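Local coordinates for Serine/threonine-protein kinase Tel1 (PDB 6SKY) that probably acts as a serine/threonine kinase that senses DNA damage and triggers checkpoint signalling, phosphorylating serine or threonine followed by glutamine, at residues R2397-A2400 against L2401-E2404; S1655-Q1658 against E1659-L1663; L2138-W2141 against S2142-N2146; K2701-E2704 against T2705-V2709. All blocks are in the same frame, centred on the assembly; numbering follows the deposited sequence.

How the interactions relate
Along the chain the four contacts come in the order interaction 2, 3, 1 and 4, and each joins neighbouring turns of one short piece of helix. None touches another: the closest centres, those of interactions 2 and 3, are 50 Å apart, while interactions 3 and 4 lie on opposite sides of the chain's centre, 80 Å apart. Interactions 1 and 3 belong to the FAT region, on helices 2394-2404 and 2124-2143; interaction 4 opens helix 2703-2714 in the kinase region, and interaction 2 is on helix 1657-1663. Together they sample the long alpha-helical scaffold and the catalytic part that it surrounds, and interaction 4 alone reaches the second subunit.

Interaction 1: R2397-A2400 against L2401-E2404; sequences RFMA and LWLE
Arg-2397 meets Leu-2401 one turn further along helix 2394-2404. Its chain bends at chi2 (49°), which turns the guanidinium along the helix toward the leucine: NH1 comes to 3.6 Å from CD1 of Leu-2401, and the leucine CB lies over the centre of one guanidinium face. The polar end is held from elsewhere, NE forming a salt bridge with Asp-2300 of the same chain.

Next comes Phe-2398, which runs alongside Trp-2402 in the same direction. The two planes differ by 22°, yet the phenyl and the five-membered ring are slid so far apart that their centroids are 5.6 Å from each other and they barely overlap. What sits over the phenyl face is CB of Trp-2402, while CZ of Phe-2398 reaches 4.0 Å from CE3 of Trp-2402.

Met-2399 brings its sulfur to the same tryptophan, but at the ring's edge: SD is 5.3 Å from the centroid of the six-membered ring and 76° off its normal, a Met-aromatic contact. SD also approaches CG of Leu-2403 at 4.2 Å.

Ala-2400 contributes mainly its carbonyl, which takes the N-H of Glu-2404 at 3.0 Å from its O to that N. Like bonds run from the three preceding carbonyls to Leu-2401, Trp-2402 and Leu-2403.

Asn-2412 accepts from NE1 of Trp-2402 and Phe-2445 meets its ring edge-to-face, so the indole is gripped by a polar bond at its nitrogen and by aromatic and sulfur contacts around it. The chemistry is thus largely apolar and aromatic, with the N-H of the buried tryptophan taken up by Asn-2412 and the arginine's charge paired with Asp-2300.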
loop_
_atom_site.group_PDB
_atom_site.type_symbol
_atom_site.label_atom_id
_atom_site.label_comp_id
_atom_site.label_asym_id
_atom_site.label_seq_id
_atom_site.Cartn_x
_atom_site.Cartn_y
_atom_site.Cartn_z
ATOM N N ARG A 2397 -29.268 -9.195 8.629
ATOM C CA ARG A 2397 -28.517 -10.441 8.687
ATOM C C ARG A 2397 -29.239 -11.482 9.526
ATOM O O ARG A 2397 -29.303 -12.655 9.144
ATOM C CB ARG A 2397 -27.117 -10.178 9.225
ATOM C CG ARG A 2397 -26.260 -11.413 9.321
ATOM C CD ARG A 2397 -26.290 -12.220 8.049
ATOM N NE ARG A 2397 -25.801 -13.573 8.269
ATOM C CZ ARG A 2397 -25.987 -14.582 7.427
ATOM N NH1 ARG A 2397 -25.508 -15.781 7.712
ATOM N NH2 ARG A 2397 -26.658 -14.395 6.305
ATOM N N PHE A 2398 -29.800 -11.078 10.662
ATOM C CA PHE A 2398 -30.622 -12.003 11.426
ATOM C C PHE A 2398 -31.788 -12.508 10.601
ATOM O O PHE A 2398 -32.142 -13.684 10.681
ATOM C CB PHE A 2398 -31.148 -11.352 12.699
ATOM C CG PHE A 2398 -32.339 -12.059 13.263
ATOM C CD1 PHE A 2398 -32.186 -13.224 13.975
ATOM C CD2 PHE A 2398 -33.610 -11.583 13.047
ATOM C CE1 PHE A 2398 -33.270 -13.881 14.471
ATOM C CE2 PHE A 2398 -34.692 -12.244 13.541
ATOM C CZ PHE A 2398 -34.521 -13.393 14.254
ATOM N N MET A 2399 -32.411 -11.634 9.816
ATOM C CA MET A 2399 -33.580 -12.031 9.044
ATOM C C MET A 2399 -33.210 -13.042 7.975
ATOM O O MET A 2399 -33.899 -14.048 7.797
ATOM C CB MET A 2399 -34.227 -10.796 8.427
ATOM C CG MET A 2399 -35.626 -11.020 7.937
ATOM S SD MET A 2399 -36.608 -11.872 9.176
ATOM C CE MET A 2399 -36.609 -10.672 10.498
ATOM N N ALA A 2400 -32.126 -12.788 7.244
ATOM C CA ALA A 2400 -31.663 -13.761 6.260
ATOM C C ALA A 2400 -31.366 -15.100 6.920
ATOM O O ALA A 2400 -31.799 -16.158 6.445
ATOM C CB ALA A 2400 -30.429 -13.227 5.543
ATOM N N LEU A 2401 -30.645 -15.066 8.039
ATOM C CA LEU A 2401 -30.253 -16.292 8.717
ATOM C C LEU A 2401 -31.455 -17.052 9.253
ATOM O O LEU A 2401 -31.459 -18.283 9.264
ATOM C CB LEU A 2401 -29.291 -15.949 9.842
ATOM C CG LEU A 2401 -28.645 -17.086 10.601
ATOM C CD1 LEU A 2401 -27.710 -17.825 9.692
ATOM C CD2 LEU A 2401 -27.906 -16.501 11.758
ATOM N N TRP A 2402 -32.481 -16.346 9.709
ATOM C CA TRP A 2402 -33.651 -17.017 10.254
ATOM C C TRP A 2402 -34.535 -17.573 9.156
ATOM O O TRP A 2402 -35.123 -18.643 9.318
ATOM C CB TRP A 2402 -34.453 -16.058 11.119
ATOM C CG TRP A 2402 -35.641 -16.673 11.762
ATOM C CD1 TRP A 2402 -35.760 -17.949 12.201
ATOM C CD2 TRP A 2402 -36.883 -16.035 12.045
ATOM N NE1 TRP A 2402 -36.997 -18.149 12.744
ATOM C CE2 TRP A 2402 -37.708 -16.984 12.658
ATOM C CE3 TRP A 2402 -37.377 -14.748 11.839
ATOM C CZ2 TRP A 2402 -38.997 -16.690 13.066
ATOM C CZ3 TRP A 2402 -38.653 -14.460 12.246
ATOM C CH2 TRP A 2402 -39.448 -15.424 12.852
ATOM N N LEU A 2403 -34.662 -16.861 8.039
ATOM C CA LEU A 2403 -35.498 -17.366 6.962
ATOM C C LEU A 2403 -34.845 -18.539 6.252
ATOM O O LEU A 2403 -35.547 -19.384 5.695
ATOM C CB LEU A 2403 -35.820 -16.254 5.969
ATOM C CG LEU A 2403 -36.679 -15.098 6.480
ATOM C CD1 LEU A 2403 -37.159 -14.245 5.335
ATOM C CD2 LEU A 2403 -37.844 -15.602 7.286
ATOM N N GLU A 2404 -33.513 -18.619 6.256
ATOM C CA GLU A 2404 -32.871 -19.809 5.706
ATOM C C GLU A 2404 -33.173 -21.043 6.544
ATOM O O GLU A 2404 -33.320 -22.143 6.006
ATOM C CB GLU A 2404 -31.366 -19.606 5.603
ATOM C CG GLU A 2404 -30.947 -18.722 4.458
ATOM C CD GLU A 2404 -29.464 -18.409 4.474
ATOM O OE1 GLU A 2404 -28.731 -19.041 5.262
ATOM O OE2 GLU A 2404 -29.032 -17.524 3.706
#

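Interaction 2: S1655-Q1658 against E1659-L1663; sequences SQLQ and EYRRL
The carbonyl of Gln-1656, at the N-cap position, opens helix 1657-1663 by accepting the N-H of Tyr-1660 in a straight bond (168°, 3.2 Å from O to N) and, weakly, that of Glu-1659; Leu-1657 O and Gln-1658 O then receive the N-H groups of Arg-1661 and Arg-1662.

The same carbonyl lies beneath the ring of Tyr-1660. With CG beside its own backbone N (chi1 -54°), the tyrosine folds back toward the start of the helix, so that Gln-1656 O stands 3.5 Å from the ring plane, over its centre. On that same face CB of Gln-1656 makes an off-centre CH-pi contact, 4.2 Å from the ring centroid and 29° from its normal. Leu-1657 crosses the tyrosine at about a right angle, its CD2 reaching the tyrosine's CD2 atom at 3.8 Å. The other methyl, CD1, goes to Arg-1661 and lies over a face of its guanidinium, 3.7 Å from NH2.

The short helix joins solenoid helices to the kinase region. Tyr-1660 meets Tyr-1848 with the planes nearly perpendicular and touches Asn-1844, both on helix 1836-1849, and Pro-1799 on helix 1793-1808; Leu-1657 rests on Pro-2732, which starts helix 2732-2755, and Arg-1661 on the loop before it. With the ring of Tyr-1660 trimmed to an alanine, the aromatic face over Gln-1656 O and CB is lost, and Tyr-1848 would probably be left without this partner.

Chemically, one carbonyl oxygen does two jobs, accepting amide hydrogens and lying under an aromatic face, while the leucine probably shields part of the Arg-1661 guanidinium.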
loop_
_atom_site.group_PDB
_atom_site.type_symbol
_atom_site.label_atom_id
_atom_site.label_comp_id
_atom_site.label_asym_id
_atom_site.label_seq_id
_atom_site.Cartn_x
_atom_site.Cartn_y
_atom_site.Cartn_z
ATOM N N SER A 1655 -19.873 38.383 -5.104
ATOM C CA SER A 1655 -20.516 39.364 -5.957
ATOM C C SER A 1655 -21.553 40.133 -5.156
ATOM O O SER A 1655 -21.868 39.801 -4.016
ATOM C CB SER A 1655 -21.158 38.697 -7.175
ATOM O OG SER A 1655 -22.048 37.674 -6.785
ATOM N N GLN A 1656 -22.079 41.182 -5.773
ATOM C CA GLN A 1656 -23.126 41.991 -5.182
ATOM C C GLN A 1656 -24.494 41.670 -5.744
ATOM O O GLN A 1656 -25.432 42.431 -5.518
ATOM C CB GLN A 1656 -22.828 43.470 -5.389
ATOM C CG GLN A 1656 -21.636 43.970 -4.621
ATOM C CD GLN A 1656 -21.950 44.233 -3.174
ATOM O OE1 GLN A 1656 -21.294 43.708 -2.281
ATOM N NE2 GLN A 1656 -22.949 45.060 -2.930
ATOM N N LEU A 1657 -24.638 40.563 -6.465
ATOM C CA LEU A 1657 -25.911 40.270 -7.106
ATOM C C LEU A 1657 -27.028 40.079 -6.095
ATOM O O LEU A 1657 -28.200 40.303 -6.418
ATOM C CB LEU A 1657 -25.779 39.039 -7.989
ATOM C CG LEU A 1657 -25.210 39.309 -9.374
ATOM C CD1 LEU A 1657 -25.398 38.103 -10.243
ATOM C CD2 LEU A 1657 -25.893 40.499 -9.981
ATOM N N GLN A 1658 -26.697 39.684 -4.870
ATOM C CA GLN A 1658 -27.731 39.502 -3.861
ATOM C C GLN A 1658 -28.349 40.830 -3.457
ATOM O O GLN A 1658 -29.558 40.912 -3.233
ATOM C CB GLN A 1658 -27.158 38.788 -2.646
ATOM C CG GLN A 1658 -27.608 37.357 -2.514
ATOM C CD GLN A 1658 -27.957 36.998 -1.086
ATOM O OE1 GLN A 1658 -27.801 37.810 -0.173
ATOM N NE2 GLN A 1658 -28.440 35.780 -0.884
ATOM N N GLU A 1659 -27.546 41.890 -3.387
ATOM C CA GLU A 1659 -28.101 43.194 -3.052
ATOM C C GLU A 1659 -28.908 43.761 -4.208
ATOM O O GLU A 1659 -29.967 44.356 -3.997
ATOM C CB GLU A 1659 -26.990 44.156 -2.660
ATOM C CG GLU A 1659 -25.673 43.479 -2.374
ATOM C CD GLU A 1659 -25.690 42.606 -1.131
ATOM O OE1 GLU A 1659 -26.598 42.772 -0.290
ATOM O OE2 GLU A 1659 -24.789 41.747 -0.999
ATOM N N TYR A 1660 -28.428 43.591 -5.435
ATOM C CA TYR A 1660 -29.193 44.055 -6.580
ATOM C C TYR A 1660 -30.511 43.315 -6.696
ATOM O O TYR A 1660 -31.484 43.864 -7.217
ATOM C CB TYR A 1660 -28.395 43.880 -7.864
ATOM C CG TYR A 1660 -27.028 44.501 -7.864
ATOM C CD1 TYR A 1660 -26.702 45.522 -7.003
ATOM C CD2 TYR A 1660 -26.064 44.061 -8.742
ATOM C CE1 TYR A 1660 -25.454 46.072 -7.014
ATOM C CE2 TYR A 1660 -24.825 44.609 -8.763
ATOM C CZ TYR A 1660 -24.521 45.608 -7.899
ATOM O OH TYR A 1660 -23.265 46.146 -7.935
ATOM N N ARG A 1661 -30.566 42.070 -6.232
ATOM C CA ARG A 1661 -31.821 41.333 -6.284
ATOM C C ARG A 1661 -32.711 41.633 -5.095
ATOM O O ARG A 1661 -33.930 41.485 -5.192
ATOM C CB ARG A 1661 -31.551 39.839 -6.375
ATOM C CG ARG A 1661 -31.033 39.460 -7.729
ATOM C CD ARG A 1661 -30.483 38.069 -7.771
ATOM N NE ARG A 1661 -29.857 37.826 -9.063
ATOM C CZ ARG A 1661 -29.245 36.700 -9.394
ATOM N NH1 ARG A 1661 -29.171 35.702 -8.527
ATOM N NH2 ARG A 1661 -28.706 36.575 -10.594
ATOM N N ARG A 1662 -32.129 42.048 -3.975
ATOM C CA ARG A 1662 -32.944 42.502 -2.859
ATOM C C ARG A 1662 -33.602 43.836 -3.172
ATOM O O ARG A 1662 -34.772 44.047 -2.846
ATOM C CB ARG A 1662 -32.088 42.612 -1.604
ATOM C CG ARG A 1662 -32.853 43.039 -0.384
ATOM C CD ARG A 1662 -31.922 43.339 0.763
ATOM N NE ARG A 1662 -31.097 44.510 0.502
ATOM C CZ ARG A 1662 -31.494 45.762 0.711
ATOM N NH1 ARG A 1662 -32.710 46.004 1.176
ATOM N NH2 ARG A 1662 -30.679 46.772 0.450
ATOM N N LEU A 1663 -32.866 44.747 -3.807
ATOM C CA LEU A 1663 -33.421 46.050 -4.153
ATOM C C LEU A 1663 -34.487 45.926 -5.231
ATOM O O LEU A 1663 -35.647 46.289 -5.021
ATOM C CB LEU A 1663 -32.306 46.981 -4.613
ATOM C CG LEU A 1663 -31.280 47.328 -3.550
ATOM C CD1 LEU A 1663 -30.120 48.060 -4.168
ATOM C CD2 LEU A 1663 -31.934 48.176 -2.503
#

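Interaction 3: L2138-W2141 against S2142-N2146; sequences LSMW and SQRHN
Gln-2143 lies against Ser-2139 and Met-2140, one turn back on helix 2124-2143, and its side chain can be followed outward. CB sits between two carbonyls, 3.7 Å from Ser-2139 O and slightly farther from Met-2140 O. CG, placed beside the backbone N by chi1 of -68°, stays over the serine carbonyl at 3.3 Å from Ser-2139 O. CD has begun to leave it, and at the tip OE1 comes to 4.1 Å from SD of Met-2140, the two side chains slanting across one another. The glutamine side chain also touches Glu-2022.

The methionine is curled at chi2 and chi3, which brings CE to the residue one turn further on, 4.0 Å from CG of Arg-2144; these two side chains run alongside each other. The methionine also packs on Trp-2024 and, on helix 2035-2047, on Met-2046 and Tyr-2047.

Beneath this, the backbone closes the helix. Met-2140 O takes the N-H of Arg-2144 (3.1 Å to that N) and, weakly, that of Gln-2143, whose main acceptor is Ser-2139 O. Ser-2142 N donates to Leu-2138 O. Arg-2144 is where the chain leaves helical angles, its psi turning to 95°. Two hydroxyls tie the turn to its surroundings: Ser-2139 OG bonds to Glu-2022 and Ser-2142 OG to Arg-2158 on helix 2154-2174.

Here is the C-terminal end of a long helix in the FAT alpha-solenoid, a region akin to TPR repeats, where the chain turns off to lead into helix 2154-2174 packed beside it.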
loop_
_atom_site.group_PDB
_atom_site.type_symbol
_atom_site.label_atom_id
_atom_site.label_comp_id
_atom_site.label_asym_id
_atom_site.label_seq_id
_atom_site.Cartn_x
_atom_site.Cartn_y
_atom_site.Cartn_z
ATOM N N LEU A 2138 -4.420 22.743 26.828
ATOM C CA LEU A 2138 -4.559 21.850 27.973
ATOM C C LEU A 2138 -3.220 21.584 28.647
ATOM O O LEU A 2138 -3.139 21.544 29.880
ATOM C CB LEU A 2138 -5.225 20.549 27.544
ATOM C CG LEU A 2138 -6.723 20.638 27.262
ATOM C CD1 LEU A 2138 -7.255 19.309 26.828
ATOM C CD2 LEU A 2138 -7.458 21.120 28.477
ATOM N N SER A 2139 -2.147 21.445 27.869
ATOM C CA SER A 2139 -0.851 21.205 28.496
ATOM C C SER A 2139 -0.349 22.438 29.233
ATOM O O SER A 2139 0.148 22.332 30.361
ATOM C CB SER A 2139 0.166 20.753 27.458
ATOM O OG SER A 2139 0.696 21.852 26.762
ATOM N N MET A 2140 -0.478 23.621 28.623
ATOM C CA MET A 2140 -0.062 24.845 29.300
ATOM C C MET A 2140 -0.840 25.061 30.585
ATOM O O MET A 2140 -0.273 25.478 31.596
ATOM C CB MET A 2140 -0.235 26.043 28.378
ATOM C CG MET A 2140 0.812 26.159 27.312
ATOM S SD MET A 2140 2.420 26.552 27.986
ATOM C CE MET A 2140 2.008 28.001 28.922
ATOM N N TRP A 2141 -2.142 24.799 30.569
ATOM C CA TRP A 2141 -2.931 24.956 31.782
ATOM C C TRP A 2141 -2.504 23.964 32.847
ATOM O O TRP A 2141 -2.521 24.280 34.038
ATOM C CB TRP A 2141 -4.404 24.786 31.454
ATOM C CG TRP A 2141 -5.325 25.246 32.505
ATOM C CD1 TRP A 2141 -5.462 26.509 32.972
ATOM C CD2 TRP A 2141 -6.284 24.456 33.197
ATOM N NE1 TRP A 2141 -6.435 26.556 33.926
ATOM C CE2 TRP A 2141 -6.958 25.303 34.081
ATOM C CE3 TRP A 2141 -6.633 23.108 33.160
ATOM C CZ2 TRP A 2141 -7.954 24.850 34.922
ATOM C CZ3 TRP A 2141 -7.622 22.664 33.991
ATOM C CH2 TRP A 2141 -8.271 23.527 34.861
ATOM N N SER A 2142 -2.127 22.754 32.445
ATOM C CA SER A 2142 -1.664 21.787 33.430
ATOM C C SER A 2142 -0.315 22.172 34.020
ATOM O O SER A 2142 -0.008 21.786 35.150
ATOM C CB SER A 2142 -1.586 20.404 32.805
ATOM O OG SER A 2142 -0.904 19.518 33.660
ATOM N N GLN A 2143 0.504 22.920 33.281
ATOM C CA GLN A 2143 1.828 23.274 33.784
ATOM C C GLN A 2143 1.801 24.485 34.708
ATOM O O GLN A 2143 2.546 24.531 35.689
ATOM C CB GLN A 2143 2.775 23.549 32.625
ATOM C CG GLN A 2143 3.121 22.340 31.811
ATOM C CD GLN A 2143 3.958 22.690 30.619
ATOM O OE1 GLN A 2143 4.322 23.845 30.423
ATOM N NE2 GLN A 2143 4.267 21.697 29.804
ATOM N N ARG A 2144 0.974 25.480 34.400
ATOM C CA ARG A 2144 0.998 26.778 35.073
ATOM C C ARG A 2144 0.108 26.734 36.303
ATOM O O ARG A 2144 -1.091 26.977 36.234
ATOM C CB ARG A 2144 0.557 27.866 34.110
ATOM C CG ARG A 2144 1.430 27.949 32.895
ATOM C CD ARG A 2144 2.785 28.372 33.318
ATOM N NE ARG A 2144 2.638 29.493 34.228
ATOM C CZ ARG A 2144 3.612 30.000 34.965
ATOM N NH1 ARG A 2144 4.828 29.483 34.908
ATOM N NH2 ARG A 2144 3.357 31.023 35.760
ATOM N N HIS A 2145 0.716 26.459 37.455
ATOM C CA HIS A 2145 -0.054 26.198 38.663
ATOM C C HIS A 2145 -0.649 27.452 39.278
ATOM O O HIS A 2145 -1.640 27.353 40.004
ATOM C CB HIS A 2145 0.818 25.500 39.699
ATOM C CG HIS A 2145 1.365 24.190 39.239
ATOM N ND1 HIS A 2145 0.703 23.000 39.431
ATOM C CD2 HIS A 2145 2.512 23.882 38.594
ATOM C CE1 HIS A 2145 1.417 22.014 38.920
ATOM N NE2 HIS A 2145 2.521 22.523 38.408
ATOM N N ASN A 2146 -0.069 28.621 39.029
ATOM C CA ASN A 2146 -0.579 29.832 39.653
ATOM C C ASN A 2146 -1.752 30.437 38.897
ATOM O O ASN A 2146 -2.491 31.239 39.471
ATOM C CB ASN A 2146 0.543 30.859 39.804
ATOM C CG ASN A 2146 1.330 31.065 38.533
ATOM O OD1 ASN A 2146 0.782 31.054 37.441
ATOM N ND2 ASN A 2146 2.630 31.264 38.675
#

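Interaction 4: K2701-E2704 against T2705-V2709; sequences KNTE and TRIAV
Thr-2703 and Ile-2707 flank each other on one side of the helix, with CG2 of Thr-2703 against CD1 of Ile-2707 at 3.8 Å. CG2 of Thr-2703 is turned away from its own backbone N, and CG1 of Ile-2707 lies beside its N (chi1 -64°), which puts CD1 against that methyl. A second apolar touch comes from Lys-2701, whose extended chain passes obliquely by Thr-2705 so that its CD is 3.9 Å from CG2 of Thr-2705. Asn-2702 crosses the same threonine at a slant, OD1 lying 3.7 Å from OG1 of Thr-2705, though the exact placing of this amide is doubtful. The hydrocarbon part of Arg-2706 turns back too, CD standing 3.6 Å from Lys-2701 O.

Backbone bonds set these groups in place. Asn-2702, at the N-cap position, makes no capping bond with its side chain; its carbonyl accepts Arg-2706 N at 3.1 Å from O, in the carbonyl plane and with an N-H...O angle of 164°. Thr-2703 O and Glu-2704 O receive Ile-2707 N and Ala-2708 N, both at 2.9 Å. Cutting Asn-2702 back to an alanine is likely to leave the hydroxyl of Thr-2705 without this polar neighbour.

Farther out, Ile-2707 packs on Ala-2934 and Arg-2706 on Val-2935, both in the FATC region, and Arg-2706 also touches Val-2792. Across the dimer, Glu-2362 of the second subunit packs on Thr-2703.

This is the N-terminal first turn of helix 2703-2714 in the PI3/PI4-kinase-type catalytic region, a surface turn that leans on the FATC segment on the one hand and meets the partner subunit on the other.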
loop_
_atom_site.group_PDB
_atom_site.type_symbol
_atom_site.label_atom_id
_atom_site.label_comp_id
_atom_site.label_asym_id
_atom_site.label_seq_id
_atom_site.Cartn_x
_atom_site.Cartn_y
_atom_site.Cartn_z
ATOM N N LYS A 2701 -30.067 -2.769 -40.068
ATOM C CA LYS A 2701 -28.946 -2.701 -40.983
ATOM C C LYS A 2701 -27.672 -3.067 -40.241
ATOM O O LYS A 2701 -27.654 -3.176 -39.014
ATOM C CB LYS A 2701 -28.844 -1.313 -41.609
ATOM C CG LYS A 2701 -30.134 -0.892 -42.264
ATOM C CD LYS A 2701 -29.989 0.390 -43.031
ATOM C CE LYS A 2701 -31.298 0.756 -43.695
ATOM N NZ LYS A 2701 -31.202 2.057 -44.400
ATOM N N ASN A 2702 -26.599 -3.275 -40.995
ATOM C CA ASN A 2702 -25.352 -3.706 -40.386
ATOM C C ASN A 2702 -24.772 -2.601 -39.514
ATOM O O ASN A 2702 -25.170 -1.440 -39.590
ATOM C CB ASN A 2702 -24.341 -4.119 -41.449
ATOM C CG ASN A 2702 -24.445 -3.290 -42.695
ATOM O OD1 ASN A 2702 -25.540 -2.965 -43.146
ATOM N ND2 ASN A 2702 -23.305 -2.941 -43.267
ATOM N N THR A 2703 -23.810 -2.983 -38.676
ATOM C CA THR A 2703 -23.280 -2.052 -37.688
ATOM C C THR A 2703 -22.562 -0.877 -38.339
ATOM O O THR A 2703 -22.591 0.236 -37.808
ATOM C CB THR A 2703 -22.366 -2.801 -36.720
ATOM O OG1 THR A 2703 -23.168 -3.451 -35.728
ATOM C CG2 THR A 2703 -21.405 -1.871 -36.033
ATOM N N GLU A 2704 -21.949 -1.083 -39.500
ATOM C CA GLU A 2704 -21.260 0.016 -40.166
ATOM C C GLU A 2704 -22.234 1.113 -40.568
ATOM O O GLU A 2704 -21.968 2.302 -40.362
ATOM C CB GLU A 2704 -20.510 -0.506 -41.385
ATOM C CG GLU A 2704 -19.719 -1.763 -41.110
ATOM C CD GLU A 2704 -20.118 -2.911 -42.014
ATOM O OE1 GLU A 2704 -21.078 -2.747 -42.794
ATOM O OE2 GLU A 2704 -19.471 -3.975 -41.948
ATOM N N THR A 2705 -23.372 0.734 -41.143
ATOM C CA THR A 2705 -24.349 1.733 -41.555
ATOM C C THR A 2705 -24.965 2.426 -40.352
ATOM O O THR A 2705 -25.207 3.637 -40.383
ATOM C CB THR A 2705 -25.426 1.083 -42.419
ATOM O OG1 THR A 2705 -24.840 0.642 -43.647
ATOM C CG2 THR A 2705 -26.533 2.064 -42.732
ATOM N N ARG A 2706 -25.208 1.682 -39.273
ATOM C CA ARG A 2706 -25.740 2.294 -38.062
ATOM C C ARG A 2706 -24.776 3.318 -37.492
ATOM O O ARG A 2706 -25.184 4.422 -37.121
ATOM C CB ARG A 2706 -26.051 1.220 -37.028
ATOM C CG ARG A 2706 -27.133 0.285 -37.458
ATOM C CD ARG A 2706 -27.438 -0.738 -36.404
ATOM N NE ARG A 2706 -28.293 -0.199 -35.364
ATOM C CZ ARG A 2706 -28.736 -0.900 -34.329
ATOM N NH1 ARG A 2706 -29.515 -0.331 -33.422
ATOM N NH2 ARG A 2706 -28.398 -2.172 -34.205
ATOM N N ILE A 2707 -23.488 2.984 -37.432
ATOM C CA ILE A 2707 -22.514 3.921 -36.887
ATOM C C ILE A 2707 -22.355 5.129 -37.797
ATOM O O ILE A 2707 -22.188 6.259 -37.325
ATOM C CB ILE A 2707 -21.175 3.216 -36.638
ATOM C CG1 ILE A 2707 -21.342 2.132 -35.585
ATOM C CG2 ILE A 2707 -20.164 4.191 -36.148
ATOM C CD1 ILE A 2707 -20.053 1.518 -35.139
ATOM N N ALA A 2708 -22.420 4.927 -39.111
ATOM C CA ALA A 2708 -22.320 6.061 -40.022
ATOM C C ALA A 2708 -23.503 7.004 -39.866
ATOM O O ALA A 2708 -23.328 8.228 -39.840
ATOM C CB ALA A 2708 -22.215 5.568 -41.457
ATOM N N VAL A 2709 -24.713 6.456 -39.753
ATOM C CA VAL A 2709 -25.895 7.289 -39.562
ATOM C C VAL A 2709 -25.825 8.018 -38.230
ATOM O O VAL A 2709 -26.215 9.185 -38.121
ATOM C CB VAL A 2709 -27.168 6.437 -39.674
ATOM C CG1 VAL A 2709 -28.360 7.205 -39.179
ATOM C CG2 VAL A 2709 -27.379 6.027 -41.102
#